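Local coordinates for protein serine protease (Nocardiopsis alba, PDB 2OUA) that probably cleaves peptide bonds inside proteins as a trypsin-family serine endopeptidase, this chain being the C-terminal protease part of a longer zymogen, at residues A[51-56]-A[64-69]; A[91-96]-A[174-179]; A[28-33]-A[69-74]. One frame throughout, in Å; residues are numbered along the deposited sequence.

Interaction 1. Residues A[51-56]-A[64-69]; sequences VFERSV and FVRGTS
V51 and R66 face each other as an antiparallel hydrogen-bonded pair: V51 N donates to R66 O at 2.9 Å, and R66 N to V51 O at 2.8 Å. The next pair, F52 with V65, is non-hydrogen-bonded. Beyond it the register slips by one residue in a classic beta bulge, with E53 and R54 both opposite F64. F64 O therefore accepts two N-H groups. E53 N reaches it at 2.9 Å, nearly in line with the C=O bond, whereas R54 N uses a lone pair in the carbonyl plane at a longer 3.3 Å. F64 N, in return, binds R54 O at 3.0 Å.

Apolar contacts lie on both faces of the hairpin. On the F52 and V65 face, a CH-pi contact sets V65 CG2 3.7 Å from the centroid of the F52 ring and only 5° off its normal, so that all six ring carbons are about equally near the methyl. On the face of V51 and R66, V51 CG1 meets T68 CG2 at 4.0 Å, the two side chains crossing at about a right angle.

One carboxylate-to-ring contact belongs to the bulge. With CG anti to the backbone N (chi1 175°) and its chain extended, E53 runs beside F64 and brings OE2 in plane to the ring edge, 3.3 Å from CE2. Carboxylate and ring planes are turned 61° apart. The partly positive C-H rim of the ring probably suits a carboxylate oxygen, and N23 ND2 gives the same OE2 a hydrogen bond.

The hairpin of strands 48-56 and 62-69 belongs to the N-terminal barrel of the chymotrypsin-like fold. Backbone bonds from V65 to F30 and G67 to P28 join it to strand 28-32, while F52 and V65 pack on V43 of strand 42-45.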
loop_
_atom_site.group_PDB
_atom_site.type_symbol
_atom_site.label_atom_id
_atom_site.label_comp_id
_atom_site.label_asym_id
_atom_site.label_seq_id
_atom_site.Cartn_x
_atom_site.Cartn_y
_atom_site.Cartn_z
ATOM N N VAL A 51 13.572 6.819 -3.039
ATOM C CA VAL A 51 13.010 8.134 -3.309
ATOM C C VAL A 51 11.676 7.998 -4.027
ATOM O O VAL A 51 11.497 7.101 -4.852
ATOM C CB VAL A 51 13.972 8.963 -4.191
ATOM C CG1 VAL A 51 14.245 8.219 -5.489
ATOM C CG2 VAL A 51 13.376 10.332 -4.483
ATOM N N PHE A 52 10.733 8.876 -3.702
ATOM C CA PHE A 52 9.433 8.851 -4.361
ATOM C C PHE A 52 9.651 9.284 -5.808
ATOM O O PHE A 52 9.927 10.457 -6.082
ATOM C CB PHE A 52 8.447 9.807 -3.671
ATOM C CG PHE A 52 7.770 9.218 -2.463
ATOM C CD1 PHE A 52 8.452 9.062 -1.263
ATOM C CD2 PHE A 52 6.442 8.795 -2.539
ATOM C CE1 PHE A 52 7.829 8.490 -0.150
ATOM C CE2 PHE A 52 5.807 8.221 -1.430
ATOM C CZ PHE A 52 6.503 8.067 -0.234
ATOM N N GLU A 53 9.547 8.328 -6.725
ATOM C CA GLU A 53 9.731 8.595 -8.152
ATOM C C GLU A 53 8.438 9.120 -8.756
ATOM O O GLU A 53 8.449 10.010 -9.605
ATOM C CB GLU A 53 10.155 7.316 -8.880
ATOM C CG GLU A 53 10.263 7.483 -10.392
ATOM C CD GLU A 53 10.710 6.217 -11.105
ATOM O OE1 GLU A 53 10.761 6.231 -12.354
ATOM O OE2 GLU A 53 11.012 5.212 -10.429
ATOM N N ARG A 54 7.322 8.558 -8.304
ATOM C CA ARG A 54 6.007 8.958 -8.772
ATOM C C ARG A 54 5.130 9.173 -7.545
ATOM O O ARG A 54 5.259 8.451 -6.553
ATOM C CB ARG A 54 5.388 7.853 -9.633
ATOM C CG ARG A 54 6.163 7.504 -10.890
ATOM C CD ARG A 54 5.723 8.352 -12.068
ATOM N NE ARG A 54 6.187 7.784 -13.329
ATOM C CZ ARG A 54 5.651 8.058 -14.514
ATOM N NH1 ARG A 54 4.627 8.897 -14.601
ATOM N NH2 ARG A 54 6.132 7.485 -15.609
ATOM N N SER A 55 4.252 10.169 -7.603
ATOM C CA SER A 55 3.351 10.426 -6.487
ATOM C C SER A 55 2.216 11.333 -6.906
ATOM O O SER A 55 2.442 12.380 -7.511
ATOM C CB SER A 55 4.089 11.066 -5.308
ATOM O OG SER A 55 3.206 11.239 -4.201
ATOM N N VAL A 56 0.996 10.914 -6.592
ATOM C CA VAL A 56 -0.196 11.692 -6.906
ATOM C C VAL A 56 -1.153 11.633 -5.722
ATOM O O VAL A 56 -1.652 10.562 -5.362
ATOM C CB VAL A 56 -0.927 11.160 -8.160
ATOM C CG1 VAL A 56 -2.219 11.951 -8.381
ATOM C CG2 VAL A 56 -0.029 11.284 -9.384
ATOM N N PHE A 64 5.122 5.510 -6.165
ATOM C CA PHE A 64 6.103 4.459 -6.401
ATOM C C PHE A 64 7.422 4.982 -5.872
ATOM O O PHE A 64 7.883 6.055 -6.273
ATOM C CB PHE A 64 6.265 4.132 -7.887
ATOM C CG PHE A 64 7.357 3.118 -8.159
ATOM C CD1 PHE A 64 7.216 1.793 -7.744
ATOM C CD2 PHE A 64 8.546 3.502 -8.781
ATOM C CE1 PHE A 64 8.245 0.865 -7.940
ATOM C CE2 PHE A 64 9.582 2.583 -8.983
ATOM C CZ PHE A 64 9.432 1.262 -8.561
ATOM N N VAL A 65 8.010 4.232 -4.951
ATOM C CA VAL A 65 9.292 4.595 -4.373
ATOM C C VAL A 65 10.344 3.734 -5.056
ATOM O O VAL A 65 10.237 2.510 -5.063
ATOM C CB VAL A 65 9.321 4.312 -2.857
ATOM C CG1 VAL A 65 10.733 4.503 -2.316
ATOM C CG2 VAL A 65 8.353 5.249 -2.141
ATOM N N ARG A 66 11.348 4.381 -5.641
ATOM C CA ARG A 66 12.430 3.677 -6.323
ATOM C C ARG A 66 13.613 3.533 -5.371
ATOM O O ARG A 66 14.040 4.505 -4.748
ATOM C CB ARG A 66 12.853 4.456 -7.573
ATOM C CG ARG A 66 14.227 4.084 -8.112
ATOM C CD ARG A 66 14.556 4.896 -9.354
ATOM N NE ARG A 66 15.949 4.743 -9.763
ATOM C CZ ARG A 66 16.975 5.355 -9.174
ATOM N NH1 ARG A 66 16.765 6.166 -8.147
ATOM N NH2 ARG A 66 18.208 5.154 -9.616
ATOM N N GLY A 67 14.129 2.317 -5.251
ATOM C CA GLY A 67 15.260 2.096 -4.368
ATOM C C GLY A 67 16.534 2.659 -4.965
ATOM O O GLY A 67 16.784 2.499 -6.158
ATOM N N THR A 68 17.331 3.332 -4.146
ATOM C CA THR A 68 18.592 3.894 -4.610
ATOM C C THR A 68 19.740 3.083 -4.015
ATOM O O THR A 68 20.858 3.086 -4.538
ATOM C CB THR A 68 18.736 5.381 -4.218
ATOM O OG1 THR A 68 18.547 5.530 -2.809
ATOM C CG2 THR A 68 17.704 6.226 -4.964
ATOM N N SER A 69 19.460 2.386 -2.915
ATOM C CA SER A 69 20.471 1.547 -2.288
ATOM C C SER A 69 19.874 0.489 -1.364
ATOM O O SER A 69 18.953 0.759 -0.589
ATOM C CB SER A 69 21.483 2.397 -1.509
ATOM O OG SER A 69 20.896 3.001 -0.373
#

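Interaction 2. Residues A[91-96]-A[174-179]; sequences SSTAPI and EVNPML. With SO4 (sulfate ion), chain D.
The flat side-chain amide of N176 meets S91 through both of its polar atoms. OD1 takes the S91 hydroxyl in the carbonyl plane and on a lone pair, with S91 OG 2.7 Å from N176 OD1, and N176 ND2 donates to S91 O at 3.1 Å, that oxygen being tilted 20° out of the amide plane. N176 stands in the first turn of helix 176-181, the C-terminal helix of the chymotrypsin-like fold, and the partner is the loop between strands 85-87 and 99-104.

Two bonds to one residue hold the amide's rotation, and since S91 O can only accept, the atom facing it must be the nitrogen. The hydroxyl reaches OD1 because S91 OG sits between its backbone N and carbonyl carbon (chi1 59°). Around this polar pair the packing is slight: S91 CB touches V175 CG1 at 3.9 Å, and L179 CD1 lies 3.8 Å from S91 OG.

Further along, the loop is tied to the C-terminal barrel. Q154 bonds S92 O and A94 N through its side chain and V175 through its backbone, while R117 links A94 O to E174 OE2, the latter as a salt bridge. At the far end of 91-96 a sulfate, probably from the crystallisation liquor, accepts the backbone N-H of I96: N to O2 is 2.8 Å, with 153° at the hydrogen.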
loop_
_atom_site.group_PDB
_atom_site.type_symbol
_atom_site.label_atom_id
_atom_site.label_comp_id
_atom_site.label_asym_id
_atom_site.label_seq_id
_atom_site.Cartn_x
_atom_site.Cartn_y
_atom_site.Cartn_z
ATOM N N SER A 91 -2.161 -9.745 -9.385
ATOM C CA SER A 91 -3.049 -8.689 -8.924
ATOM C C SER A 91 -4.437 -8.774 -9.547
ATOM O O SER A 91 -5.026 -7.753 -9.899
ATOM C CB SER A 91 -2.437 -7.310 -9.211
ATOM O OG SER A 91 -2.186 -7.128 -10.593
ATOM N N SER A 92 -4.958 -9.988 -9.698
ATOM C CA SER A 92 -6.296 -10.151 -10.253
ATOM C C SER A 92 -7.258 -9.513 -9.258
ATOM O O SER A 92 -7.190 -9.780 -8.056
ATOM C CB SER A 92 -6.642 -11.630 -10.435
ATOM O OG SER A 92 -5.817 -12.228 -11.418
ATOM N N THR A 93 -8.148 -8.671 -9.769
ATOM C CA THR A 93 -9.111 -7.967 -8.933
ATOM C C THR A 93 -10.109 -8.899 -8.258
ATOM O O THR A 93 -10.722 -9.748 -8.906
ATOM C CB THR A 93 -9.890 -6.928 -9.766
ATOM O OG1 THR A 93 -8.964 -6.036 -10.399
ATOM C CG2 THR A 93 -10.821 -6.123 -8.878
ATOM N N ALA A 94 -10.268 -8.730 -6.952
ATOM C CA ALA A 94 -11.203 -9.537 -6.184
ATOM C C ALA A 94 -12.595 -8.917 -6.297
ATOM O O ALA A 94 -12.742 -7.692 -6.358
ATOM C CB ALA A 94 -10.768 -9.599 -4.722
ATOM N N PRO A 95 -13.639 -9.757 -6.331
ATOM C CA PRO A 95 -15.009 -9.249 -6.444
ATOM C C PRO A 95 -15.515 -8.565 -5.181
ATOM O O PRO A 95 -15.016 -8.810 -4.080
ATOM C CB PRO A 95 -15.811 -10.511 -6.747
ATOM C CG PRO A 95 -15.088 -11.543 -5.924
ATOM C CD PRO A 95 -13.634 -11.230 -6.253
ATOM N N ILE A 96 -16.508 -7.699 -5.351
ATOM C CA ILE A 96 -17.121 -7.032 -4.215
ATOM C C ILE A 96 -17.634 -8.186 -3.358
ATOM O O ILE A 96 -18.127 -9.176 -3.895
ATOM C CB ILE A 96 -18.326 -6.171 -4.663
ATOM C CG1 ILE A 96 -17.837 -5.003 -5.525
ATOM C CG2 ILE A 96 -19.107 -5.682 -3.446
ATOM C CD1 ILE A 96 -16.918 -4.046 -4.805
ATOM N N GLU A 174 -6.481 1.394 -5.638
ATOM C CA GLU A 174 -6.306 0.173 -6.417
ATOM C C GLU A 174 -4.882 0.080 -6.946
ATOM O O GLU A 174 -4.299 1.087 -7.363
ATOM C CB GLU A 174 -7.292 0.140 -7.588
ATOM C CG GLU A 174 -8.755 -0.060 -7.190
ATOM C CD GLU A 174 -9.081 -1.492 -6.794
ATOM O OE1 GLU A 174 -8.295 -2.407 -7.126
ATOM O OE2 GLU A 174 -10.143 -1.709 -6.167
ATOM N N VAL A 175 -4.327 -1.127 -6.945
ATOM C CA VAL A 175 -2.956 -1.310 -7.401
ATOM C C VAL A 175 -2.792 -1.344 -8.921
ATOM O O VAL A 175 -1.829 -0.794 -9.453
ATOM C CB VAL A 175 -2.333 -2.600 -6.797
ATOM C CG1 VAL A 175 -2.961 -3.840 -7.430
ATOM C CG2 VAL A 175 -0.818 -2.590 -7.003
ATOM N N ASN A 176 -3.726 -1.968 -9.628
ATOM C CA ASN A 176 -3.600 -2.064 -11.079
ATOM C C ASN A 176 -3.465 -0.736 -11.807
ATOM O O ASN A 176 -2.691 -0.629 -12.758
ATOM C CB ASN A 176 -4.744 -2.894 -11.665
ATOM C CG ASN A 176 -4.556 -4.376 -11.407
ATOM O OD1 ASN A 176 -3.433 -4.832 -11.193
ATOM N ND2 ASN A 176 -5.646 -5.141 -11.440
ATOM N N PRO A 177 -4.216 0.295 -11.386
ATOM C CA PRO A 177 -4.082 1.577 -12.078
ATOM C C PRO A 177 -2.648 2.116 -12.000
ATOM O O PRO A 177 -2.189 2.807 -12.913
ATOM C CB PRO A 177 -5.080 2.467 -11.348
ATOM C CG PRO A 177 -6.175 1.495 -10.993
ATOM C CD PRO A 177 -5.384 0.304 -10.485
ATOM N N MET A 178 -1.947 1.803 -10.913
ATOM C CA MET A 178 -0.570 2.259 -10.746
ATOM C C MET A 178 0.362 1.440 -11.638
ATOM O O MET A 178 1.224 1.995 -12.319
ATOM C CB MET A 178 -0.113 2.123 -9.287
ATOM C CG MET A 178 -0.864 3.001 -8.295
ATOM S SD MET A 178 -0.110 2.995 -6.642
ATOM C CE MET A 178 -0.842 1.529 -5.935
ATOM N N LEU A 179 0.188 0.124 -11.625
ATOM C CA LEU A 179 1.016 -0.760 -12.433
ATOM C C LEU A 179 0.874 -0.405 -13.907
ATOM O O LEU A 179 1.858 -0.356 -14.644
ATOM C CB LEU A 179 0.605 -2.219 -12.222
ATOM C CG LEU A 179 0.650 -2.725 -10.776
ATOM C CD1 LEU A 179 0.120 -4.148 -10.705
ATOM C CD2 LEU A 179 2.073 -2.651 -10.261
HETATM S S SO4 D . -17.758 -7.320 -8.805
HETATM O O1 SO4 D . -17.253 -8.618 -9.289
HETATM O O2 SO4 D . -16.719 -6.667 -7.980
HETATM O O3 SO4 D . -18.098 -6.469 -9.962
HETATM O O4 SO4 D . -18.958 -7.537 -7.981
#

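Interaction 3. Residues A[28-33]-A[69-74]; sequences PGFVTA and SNFTLT
F30 and F71 meet rim to rim, neither ring lying over the face of the other. Their planes are only 11° apart and their centroids 5.9 Å, with F30 CE2 3.7 Å from F71 CE2, so the rings lie almost parallel but displaced too far to stack. F30 gets there with CG held between its backbone N and carbonyl carbon (chi1 61°). I3 of strand 2-5 touches both rings, and Y9 meets the F30 ring as well.

The aliphatic contacts gather at P28. Its ring is touched from two residues: P28 CG lies 4.2 Å from F71 CB, and P28 CB lies 3.7 Å from L73 CG, with L73 CD1 also against CB. F71 and L73, two residues apart in the chain, thus both pack against the proline from the same general side.

Backbone atoms of G29 complete the surface. G29 CA approaches the edge of the F71 ring, near its plane, at 3.9 Å from CD2. L73 CD2 rests 3.4 Å from G29 O, a methyl against a carbonyl oxygen.

The contact lays the turn into strand 72-74 across the start of strand 28-32 in the N-terminal barrel; strand 72-74 itself pairs in parallel with strand 2-5, so the chain start is packed here too. No hydrogen bond joins 28-33 to 69-74. Their association rests on fit between apolar side chains and on burial of F30 and G29, without the directional bonds that set a sheet register.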
loop_
_atom_site.group_PDB
_atom_site.type_symbol
_atom_site.label_atom_id
_atom_site.label_comp_id
_atom_site.label_asym_id
_atom_site.label_seq_id
_atom_site.Cartn_x
_atom_site.Cartn_y
_atom_site.Cartn_z
ATOM N N PRO A 28 14.328 -1.676 -8.829
ATOM C CA PRO A 28 13.516 -2.113 -7.690
ATOM C C PRO A 28 12.926 -0.979 -6.864
ATOM O O PRO A 28 13.526 0.084 -6.726
ATOM C CB PRO A 28 14.500 -2.955 -6.886
ATOM C CG PRO A 28 15.765 -2.170 -7.045
ATOM C CD PRO A 28 15.763 -1.837 -8.532
ATOM N N GLY A 29 11.743 -1.224 -6.310
ATOM C CA GLY A 29 11.079 -0.228 -5.492
ATOM C C GLY A 29 9.794 -0.817 -4.954
ATOM O O GLY A 29 9.676 -2.037 -4.823
ATOM N N PHE A 30 8.825 0.033 -4.634
ATOM C CA PHE A 30 7.544 -0.462 -4.140
ATOM C C PHE A 30 6.458 0.589 -4.270
ATOM O O PHE A 30 6.733 1.786 -4.215
ATOM C CB PHE A 30 7.668 -0.923 -2.677
ATOM C CG PHE A 30 8.081 0.164 -1.708
ATOM C CD1 PHE A 30 7.162 1.114 -1.265
ATOM C CD2 PHE A 30 9.386 0.216 -1.224
ATOM C CE1 PHE A 30 7.535 2.101 -0.343
ATOM C CE2 PHE A 30 9.773 1.201 -0.303
ATOM C CZ PHE A 30 8.844 2.145 0.140
ATOM N N VAL A 31 5.224 0.136 -4.478
ATOM C CA VAL A 31 4.105 1.060 -4.574
ATOM C C VAL A 31 3.618 1.311 -3.157
ATOM O O VAL A 31 3.760 0.457 -2.281
ATOM C CB VAL A 31 2.948 0.495 -5.444
ATOM C CG1 VAL A 31 3.394 0.422 -6.899
ATOM C CG2 VAL A 31 2.524 -0.874 -4.941
ATOM N N THR A 32 3.061 2.493 -2.935
ATOM C CA THR A 32 2.572 2.886 -1.621
ATOM C C THR A 32 1.590 4.031 -1.842
ATOM O O THR A 32 1.207 4.299 -2.976
ATOM C CB THR A 32 3.755 3.352 -0.724
ATOM O OG1 THR A 32 3.292 3.587 0.612
ATOM C CG2 THR A 32 4.386 4.625 -1.279
ATOM N N ALA A 33 1.175 4.701 -0.770
ATOM C CA ALA A 33 0.234 5.814 -0.898
ATOM C C ALA A 33 0.958 7.114 -1.225
ATOM O O ALA A 33 2.035 7.392 -0.691
ATOM C CB ALA A 33 -0.562 5.978 0.391
ATOM N N SER A 69 19.460 2.386 -2.915
ATOM C CA SER A 69 20.471 1.547 -2.288
ATOM C C SER A 69 19.874 0.489 -1.364
ATOM O O SER A 69 18.953 0.759 -0.589
ATOM C CB SER A 69 21.483 2.397 -1.509
ATOM O OG SER A 69 20.896 3.001 -0.373
ATOM N N ASN A 70 20.407 -0.723 -1.477
ATOM C CA ASN A 70 19.994 -1.858 -0.663
ATOM C C ASN A 70 18.511 -2.215 -0.652
ATOM O O ASN A 70 17.909 -2.376 0.408
ATOM C CB ASN A 70 20.481 -1.662 0.771
ATOM C CG ASN A 70 21.985 -1.522 0.850
ATOM O OD1 ASN A 70 22.719 -2.259 0.195
ATOM N ND2 ASN A 70 22.453 -0.577 1.657
ATOM N N PHE A 71 17.925 -2.341 -1.837
ATOM C CA PHE A 71 16.528 -2.736 -1.951
ATOM C C PHE A 71 16.501 -4.155 -2.511
ATOM O O PHE A 71 16.921 -4.383 -3.643
ATOM C CB PHE A 71 15.772 -1.803 -2.903
ATOM C CG PHE A 71 14.979 -0.724 -2.212
ATOM C CD1 PHE A 71 15.516 -0.021 -1.139
ATOM C CD2 PHE A 71 13.707 -0.389 -2.663
ATOM C CE1 PHE A 71 14.795 1.007 -0.528
ATOM C CE2 PHE A 71 12.978 0.637 -2.058
ATOM C CZ PHE A 71 13.523 1.335 -0.991
ATOM N N THR A 72 16.035 -5.106 -1.708
ATOM C CA THR A 72 15.929 -6.493 -2.154
ATOM C C THR A 72 14.441 -6.814 -2.205
ATOM O O THR A 72 13.782 -6.849 -1.174
ATOM C CB THR A 72 16.621 -7.457 -1.179
ATOM O OG1 THR A 72 18.027 -7.184 -1.153
ATOM C CG2 THR A 72 16.401 -8.898 -1.614
ATOM N N LEU A 73 13.918 -7.045 -3.404
ATOM C CA LEU A 73 12.494 -7.318 -3.554
ATOM C C LEU A 73 12.077 -8.725 -3.155
ATOM O O LEU A 73 12.865 -9.672 -3.232
ATOM C CB LEU A 73 12.052 -7.057 -4.997
ATOM C CG LEU A 73 12.370 -5.677 -5.588
ATOM C CD1 LEU A 73 11.709 -5.555 -6.948
ATOM C CD2 LEU A 73 11.876 -4.575 -4.661
ATOM N N THR A 74 10.829 -8.842 -2.716
ATOM C CA THR A 74 10.246 -10.121 -2.328
ATOM C C THR A 74 8.812 -10.093 -2.831
ATOM O O THR A 74 8.319 -9.038 -3.241
ATOM C CB THR A 74 10.189 -10.317 -0.793
ATOM O OG1 THR A 74 9.116 -9.533 -0.248
ATOM C CG2 THR A 74 11.503 -9.901 -0.143
#

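In the fold
Interactions 1 and 3 are neighbours, their centres 8 Å apart, in the N-terminal barrel: strand 62-69 pairs with 48-56 in interaction 1 and borders strand 28-32 of interaction 3, and S69 belongs to both. Along the chain, the hairpin of interaction 1 falls between the two segments of interaction 3. Interaction 2 follows both and lies about 20 Å from interaction 1, centre to centre, where a loop meets helix 176-181. This helix follows strand 167-174 of the C-terminal barrel, and its M178 CE packs 4.0 Å from V31 CB, so it touches the N-terminal barrel too. The predicted triad of H35, D61 and S143 takes its first two members from the barrel of interactions 1 and 3.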